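Local structure of type-iv like pilin ttha1219 (Thermus thermophilus, 5G23) at residues Ala53-Arg58 with Thr107-Asn112; Gly85-Glu90 with Glu95-Ser100. The protein is a type IV-like pilin, probably part of the pilus machinery linked to natural competence and DNA uptake. All coordinates share one frame; numbering follows the deposited sequence.

Interaction 1: Ala53-Arg58 with Thr107-Asn112; sequences ATVLAR and TGYEVN
Leu56 lies over one face of the Tyr109 ring. Its branch carbon CG stands over the middle of the ring, 3.6 Å from the centroid and 14° off the normal, a CH-pi contact. Leu56 CD1 lies toward the CE1 side of the ring, 3.4 Å from Tyr109 CE1. The two side chains run past each other in opposite directions. Tyr109 therefore reaches almost to the helix backbone, its OH 3.9 Å from Leu56 CA. Val55 meets only this hydroxyl end, crossing at about a right angle with its CG1 4.2 Å from Tyr109 OH.

With CG anti to the carbonyl carbon (chi1 -67°), the Tyr109 ring projects from strand 104-112 toward helix 44-61. Trp118 of the next strand meets the same ring, while Trp227 and Phe145 of the other sheet pack on Leu56. With an alanine here in place of Tyr109 the ring is lost, and Leu56 CG would probably be left without the surface it lies on, opening a gap between helix and sheet.

This is the helix-on-sheet packing of the pilin fold. A polar link lies beside it, Glu59 of the same helix bonding to Thr107 OG1, but no hydrogen bond joins 53-58 to 107-112, so attraction between these two segments rests on dispersion and the CH-pi term, and on closeness of fit.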
# COMPACT_ATOMS: atom_id res chain seq x y z
N ALA B 53 3.07 -2.10 -6.07
CA ALA B 53 2.02 -1.81 -7.03
C ALA B 53 0.66 -1.54 -6.39
O ALA B 53 -0.07 -0.67 -6.88
CB ALA B 53 1.89 -2.97 -8.00
N THR B 54 0.33 -2.25 -5.33
CA THR B 54 -0.95 -2.03 -4.61
C THR B 54 -0.95 -0.63 -4.02
O THR B 54 -1.94 0.06 -4.15
CB THR B 54 -1.13 -3.05 -3.50
OG1 THR B 54 -1.12 -4.36 -4.10
CG2 THR B 54 -2.38 -2.83 -2.67
N VAL B 55 0.21 -0.16 -3.49
CA VAL B 55 0.24 1.19 -2.90
C VAL B 55 0.01 2.22 -3.98
O VAL B 55 -0.76 3.13 -3.82
CB VAL B 55 1.57 1.43 -2.15
CG1 VAL B 55 1.75 2.88 -1.71
CG2 VAL B 55 1.65 0.52 -0.89
N LEU B 56 0.76 2.13 -5.09
CA LEU B 56 0.68 3.13 -6.13
C LEU B 56 -0.64 3.12 -6.85
O LEU B 56 -1.18 4.20 -7.20
CB LEU B 56 1.85 2.96 -7.12
CG LEU B 56 3.14 3.73 -6.84
CD1 LEU B 56 3.78 3.25 -5.52
CD2 LEU B 56 4.14 3.52 -8.01
N ALA B 57 -1.21 1.93 -7.09
CA ALA B 57 -2.47 1.86 -7.79
C ALA B 57 -3.58 2.47 -7.04
O ALA B 57 -4.40 3.22 -7.60
CB ALA B 57 -2.83 0.45 -8.11
N ARG B 58 -3.59 2.24 -5.73
CA ARG B 58 -4.68 2.79 -4.92
C ARG B 58 -4.63 4.30 -4.91
O ARG B 58 -5.65 4.97 -4.93
CB ARG B 58 -4.63 2.24 -3.51
CG ARG B 58 -5.86 2.57 -2.67
CD ARG B 58 -5.82 2.10 -1.19
NE ARG B 58 -7.16 2.32 -0.57
CZ ARG B 58 -7.93 1.40 0.01
NH1 ARG B 58 -7.52 0.12 0.15
NH2 ARG B 58 -9.12 1.77 0.50
N THR B 107 -0.00 14.27 -4.89
CA THR B 107 0.77 13.09 -4.71
C THR B 107 1.78 13.00 -5.82
O THR B 107 1.49 13.37 -6.98
CB THR B 107 -0.17 11.85 -4.64
OG1 THR B 107 0.57 10.73 -4.15
CG2 THR B 107 -0.79 11.52 -6.00
N GLY B 108 2.95 12.50 -5.50
CA GLY B 108 4.04 12.31 -6.50
C GLY B 108 4.98 11.13 -6.24
O GLY B 108 5.31 10.80 -5.07
N TYR B 109 5.40 10.49 -7.32
CA TYR B 109 6.34 9.42 -7.28
C TYR B 109 7.48 9.72 -8.23
O TYR B 109 7.24 10.22 -9.34
CB TYR B 109 5.66 8.11 -7.72
CG TYR B 109 4.64 7.66 -6.77
CD1 TYR B 109 5.02 6.95 -5.62
CD2 TYR B 109 3.32 7.83 -7.02
CE1 TYR B 109 4.06 6.53 -4.71
CE2 TYR B 109 2.35 7.41 -6.13
CZ TYR B 109 2.74 6.77 -4.98
OH TYR B 109 1.78 6.28 -4.12
N GLU B 110 8.68 9.39 -7.83
CA GLU B 110 9.91 9.49 -8.68
C GLU B 110 10.95 8.49 -8.27
O GLU B 110 10.94 8.06 -7.15
CB GLU B 110 10.57 10.87 -8.44
CG GLU B 110 9.73 12.07 -8.82
CD GLU B 110 10.56 13.34 -8.93
OE1 GLU B 110 11.81 13.25 -9.18
OE2 GLU B 110 9.95 14.43 -8.74
N VAL B 111 11.87 8.16 -9.18
CA VAL B 111 13.02 7.32 -8.85
C VAL B 111 14.27 8.19 -8.86
O VAL B 111 14.46 9.04 -9.72
CB VAL B 111 13.24 6.15 -9.83
CG1 VAL B 111 14.57 5.42 -9.59
CG2 VAL B 111 12.17 5.14 -9.65
N ASN B 112 15.11 7.97 -7.88
CA ASN B 112 16.41 8.64 -7.81
C ASN B 112 17.40 7.69 -7.14
O ASN B 112 17.07 7.10 -6.09
CB ASN B 112 16.28 9.91 -6.97
CG ASN B 112 17.64 10.53 -6.65
OD1 ASN B 112 18.15 10.43 -5.53
ND2 ASN B 112 18.26 11.12 -7.66

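Interaction 2: Gly85-Glu90 with Glu95-Ser100; sequences GWFLCE and EICGES
The sulfur of Cys97 is a bump set against the edge of the Phe87 ring and is tied to Cys89 by a disulfide, Cys89 SG to Cys97 SG 2.1 Å. The bridge twists with a chi3 of -66°, the left-handed sense, and at both ends the sulfur stands anti to its carbonyl carbon. Phe87 turns its ring to meet it: with chi1 at 54°, CG sits between the backbone N and the carbonyl carbon, and the ring reaches out beyond the strand toward the loop. Its CE2 comes 3.7 Å from Cys97 SG, which lies in the plane of the ring at its edge, a sulfur-aromatic contact 5.0 Å from the centroid. Farther round the same edge, Ile96 CG2 lies 4.2 Å from Phe87 CZ, a looser contact.

The bridge closes a short loop after strand 82-88, leading back to its antiparallel neighbour 104-112. Residues 95-97 have helical backbone angles, and the segment folds back through Gly98 N to Glu95 O and Ser100 N to Cys97 O bonds. Gly98 suits this turn, since a side chain there would crowd Glu95 O. The turned-back end forms a hollow for Cys89, whose CB lies 3.0 Å from Ser100 O while Ser100 CB rests 4.0 Å from Cys89 SG. Ser100 OG is hydrogen-bonded to Arg105 NH1 of strand 104-112, and that arginine also packs on Phe87, Cys89 and Ile96.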
# COMPACT_ATOMS: atom_id res chain seq x y z
N GLY B 85 -0.01 13.86 -9.32
CA GLY B 85 -1.43 13.91 -9.42
C GLY B 85 -2.13 14.64 -8.28
O GLY B 85 -1.59 14.78 -7.20
N TRP B 86 -3.31 15.15 -8.56
CA TRP B 86 -4.08 15.92 -7.52
C TRP B 86 -5.51 15.39 -7.53
O TRP B 86 -6.02 14.84 -8.55
CB TRP B 86 -4.02 17.41 -7.81
CG TRP B 86 -2.68 17.99 -7.73
CD1 TRP B 86 -2.13 18.62 -6.66
CD2 TRP B 86 -1.66 17.99 -8.75
NE1 TRP B 86 -0.83 18.97 -6.93
CE2 TRP B 86 -0.53 18.61 -8.22
CE3 TRP B 86 -1.61 17.47 -10.06
CZ2 TRP B 86 0.64 18.76 -8.94
CZ3 TRP B 86 -0.48 17.66 -10.81
CH2 TRP B 86 0.67 18.29 -10.22
N PHE B 87 -6.17 15.52 -6.42
CA PHE B 87 -7.58 15.12 -6.26
C PHE B 87 -8.20 15.87 -5.09
O PHE B 87 -7.50 16.41 -4.23
CB PHE B 87 -7.70 13.62 -6.03
CG PHE B 87 -6.85 13.13 -4.87
CD1 PHE B 87 -5.51 12.87 -5.03
CD2 PHE B 87 -7.40 12.94 -3.64
CE1 PHE B 87 -4.69 12.44 -3.96
CE2 PHE B 87 -6.62 12.48 -2.56
CZ PHE B 87 -5.27 12.26 -2.72
N LEU B 88 -9.52 15.90 -5.06
CA LEU B 88 -10.28 16.50 -3.99
C LEU B 88 -10.52 15.47 -2.91
O LEU B 88 -10.89 14.34 -3.18
CB LEU B 88 -11.63 16.97 -4.48
CG LEU B 88 -12.43 17.76 -3.42
CD1 LEU B 88 -11.80 19.12 -3.19
CD2 LEU B 88 -13.89 17.93 -3.81
N CYS B 89 -10.28 15.84 -1.69
CA CYS B 89 -10.56 14.95 -0.58
C CYS B 89 -12.02 14.97 -0.13
O CYS B 89 -12.52 16.02 0.16
CB CYS B 89 -9.66 15.34 0.57
SG CYS B 89 -8.03 14.75 0.33
N GLU B 90 -12.65 13.80 -0.02
CA GLU B 90 -13.98 13.58 0.63
C GLU B 90 -13.71 12.82 1.94
O GLU B 90 -13.00 11.80 1.95
CB GLU B 90 -14.91 12.70 -0.25
CG GLU B 90 -16.37 12.36 0.23
CD GLU B 90 -17.31 11.96 -0.97
OE1 GLU B 90 -16.75 12.06 -2.11
OE2 GLU B 90 -18.55 11.57 -0.86
N GLU B 95 -7.10 7.78 3.76
CA GLU B 95 -6.41 8.09 4.97
C GLU B 95 -5.72 9.45 4.93
O GLU B 95 -5.81 10.21 5.87
CB GLU B 95 -5.33 7.02 5.24
CG GLU B 95 -4.86 6.98 6.67
CD GLU B 95 -3.65 6.10 6.91
OE1 GLU B 95 -3.14 5.49 5.90
OE2 GLU B 95 -3.27 5.97 8.10
N ILE B 96 -4.99 9.71 3.85
CA ILE B 96 -4.20 10.95 3.72
C ILE B 96 -5.11 12.18 3.73
O ILE B 96 -4.66 13.23 4.15
CB ILE B 96 -3.32 10.94 2.44
CG1 ILE B 96 -2.24 12.05 2.57
CG2 ILE B 96 -4.21 11.09 1.19
CD1 ILE B 96 -1.05 11.64 3.42
N CYS B 97 -6.37 12.04 3.31
CA CYS B 97 -7.38 13.09 3.35
C CYS B 97 -7.89 13.40 4.74
O CYS B 97 -8.56 14.36 4.92
CB CYS B 97 -8.61 12.73 2.49
SG CYS B 97 -8.21 12.74 0.74
N GLY B 98 -7.60 12.56 5.72
CA GLY B 98 -7.97 12.82 7.11
C GLY B 98 -8.21 14.23 7.63
O GLY B 98 -9.19 14.45 8.35
N GLU B 99 -7.33 15.19 7.29
CA GLU B 99 -7.47 16.61 7.66
C GLU B 99 -7.72 17.57 6.45
O GLU B 99 -7.53 18.80 6.56
CB GLU B 99 -6.22 17.06 8.42
CG GLU B 99 -5.70 16.10 9.49
CD GLU B 99 -4.29 16.49 9.89
OE1 GLU B 99 -3.62 17.13 9.04
OE2 GLU B 99 -3.85 16.20 11.03
N SER B 100 -8.19 17.04 5.33
CA SER B 100 -8.26 17.85 4.12
C SER B 100 -9.61 17.72 3.48
O SER B 100 -9.71 17.87 2.25
CB SER B 100 -7.16 17.47 3.13
OG SER B 100 -5.91 17.33 3.75

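Both contacts involve neighbouring strands of one antiparallel sheet, and the Thr107 O to Gly85 N pair (2.8 Å, probably a hydrogen bond) joins them directly. Interaction 1 lies near the middle of the chain, about 5 Å from its centre, and joins helix to sheet by apolar and CH-pi packing, with no hydrogen bond between the two segments. Interaction 2, though its touching residues are also largely buried, is peripheral, about 18 Å from the chain centre, and a disulfide joins the connection between strands 82-88 and 104-112 to itself, at Cys89 and Cys97. Both approach the second subunit: Val55 packs on Val55 of that subunit, and Glu90 lies close to the like-charged Glu90 of the other copy.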